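Local coordinates for universal stress protein (Archaeoglobus fulgidus, PDB 6HCD) that belongs to the universal stress protein A family and probably takes part in the cellular response to stress, though its exact function is unknown, at residues V110-A113 with D114-A118. Residues are numbered along the deposited sequence; the frame is centred on the assembly and turned at random.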
loop_
_atom_site.group_PDB
_atom_site.type_symbol
_atom_site.label_atom_id
_atom_site.label_comp_id
_atom_site.label_asym_id
_atom_site.label_seq_id
_atom_site.Cartn_x
_atom_site.Cartn_y
_atom_site.Cartn_z
ATOM N N VAL A 110 -0.080 4.604 12.792
ATOM C CA VAL A 110 -0.667 3.260 12.832
ATOM C C VAL A 110 -1.780 3.211 13.891
ATOM O O VAL A 110 -2.881 2.694 13.638
ATOM C CB VAL A 110 0.444 2.211 13.068
ATOM C CG1 VAL A 110 -0.062 0.936 13.719
ATOM C CG2 VAL A 110 1.199 1.916 11.766
ATOM N N ASP A 111 -1.513 3.780 15.070
ATOM C CA ASP A 111 -2.496 3.790 16.154
ATOM C C ASP A 111 -3.702 4.657 15.770
ATOM O O ASP A 111 -4.828 4.274 16.013
ATOM C CB ASP A 111 -1.866 4.271 17.463
ATOM C CG ASP A 111 -0.889 3.276 18.058
ATOM O OD1 ASP A 111 -0.851 2.122 17.578
ATOM O OD2 ASP A 111 -0.164 3.675 18.975
ATOM N N PHE A 112 -3.451 5.828 15.169
ATOM C CA PHE A 112 -4.514 6.711 14.714
ATOM C C PHE A 112 -5.448 5.970 13.743
ATOM O O PHE A 112 -6.674 6.055 13.875
ATOM C CB PHE A 112 -3.954 7.964 14.030
ATOM C CG PHE A 112 -5.027 8.918 13.577
ATOM C CD1 PHE A 112 -5.645 9.761 14.486
ATOM C CD2 PHE A 112 -5.455 8.945 12.257
ATOM C CE1 PHE A 112 -6.645 10.626 14.081
ATOM C CE2 PHE A 112 -6.451 9.821 11.849
ATOM C CZ PHE A 112 -7.060 10.642 12.768
ATOM N N ALA A 113 -4.861 5.270 12.761
ATOM C CA ALA A 113 -5.620 4.525 11.760
ATOM C C ALA A 113 -6.522 3.479 12.438
ATOM O O ALA A 113 -7.660 3.302 12.035
ATOM C CB ALA A 113 -4.682 3.883 10.774
ATOM N N ASP A 114 -6.001 2.802 13.458
ATOM C CA ASP A 114 -6.811 1.819 14.232
ATOM C C ASP A 114 -7.922 2.539 15.012
ATOM O O ASP A 114 -9.052 2.074 15.067
ATOM C CB ASP A 114 -5.923 0.981 15.152
ATOM C CG ASP A 114 -5.056 -0.024 14.421
ATOM O OD1 ASP A 114 -5.343 -0.299 13.233
ATOM O OD2 ASP A 114 -4.084 -0.512 15.039
ATOM N N GLU A 115 -7.596 3.694 15.597
ATOM C CA GLU A 115 -8.531 4.444 16.443
ATOM C C GLU A 115 -9.744 4.907 15.622
ATOM O O GLU A 115 -10.845 4.947 16.148
ATOM C CB GLU A 115 -7.830 5.625 17.112
ATOM C CG GLU A 115 -6.881 5.208 18.223
ATOM C CD GLU A 115 -5.713 6.144 18.491
ATOM O OE1 GLU A 115 -5.729 7.273 17.994
ATOM O OE2 GLU A 115 -4.784 5.727 19.185
ATOM N N VAL A 116 -9.540 5.271 14.349
ATOM C CA VAL A 116 -10.621 5.803 13.509
ATOM C C VAL A 116 -11.175 4.713 12.581
ATOM O O VAL A 116 -12.018 5.015 11.735
ATOM C CB VAL A 116 -10.197 7.054 12.719
ATOM C CG1 VAL A 116 -9.689 8.137 13.650
ATOM C CG2 VAL A 116 -9.181 6.732 11.633
ATOM N N ASP A 117 -10.702 3.472 12.730
ATOM C CA ASP A 117 -11.140 2.333 11.922
ATOM C C ASP A 117 -10.999 2.650 10.423
ATOM O O ASP A 117 -11.948 2.478 9.652
ATOM C CB ASP A 117 -12.571 1.920 12.279
ATOM C CG ASP A 117 -12.976 0.547 11.753
ATOM O OD1 ASP A 117 -12.091 -0.288 11.521
ATOM O OD2 ASP A 117 -14.181 0.327 11.571
ATOM N N ALA A 118 -9.800 3.106 10.025
ATOM C CA ALA A 118 -9.524 3.560 8.660
ATOM C C ALA A 118 -9.685 2.399 7.675
ATOM O O ALA A 118 -9.374 1.231 8.012
ATOM C CB ALA A 118 -8.121 4.127 8.582
HETATM O O HOH W 1 -3.229 0.504 11.738
#
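Val116 lays its CG1 methyl over one face of the Phe112 ring, one helical turn back. Val116 CG1 sits 4.0 Å from the centroid of the Phe112 ring, a CH-pi contact offset toward the rim. A chi1 of -179°, with CG opposite the backbone N, carries the Phe112 ring to where this methyl can lie over it.

The backbone here ends helix 105-115 in a Schellman motif. Asp117 takes positive phi (54°), which turns the chain back. Ala118 N then donates to Ala113 O at 2.9 Å, a nearly straight bond (176°) in the carbonyl plane. Asp117 N also bonds back to Asp114 O, at 3.2 Å. The turn brings Ala113 CB and Ala118 CB within 4.1 Å of each other. Phe112, Val116 and Ala118 pack the end of the helix on Val28, and Phe112 also reaches Tyr57 and Val59.

On the polar side, Val110 O accepts from Asp114 N and from a water. The same water donates to Asp114 OD1 at 2.7 Å, closing a bridge between side chain and helix backbone. The extended Glu115 chain runs back along the helix, with Glu115 OE1 3.5 Å from Phe112 CA.

Salt bridges join Lys149 to Asp114 OD1, Lys103 to Asp111 OD2 and Arg101 to Glu115 OE1, and Asn148 hydrogen-bonds Asp114 OD2. These basic partners probably offset the repulsion among three acidic groups at the helix C-terminus.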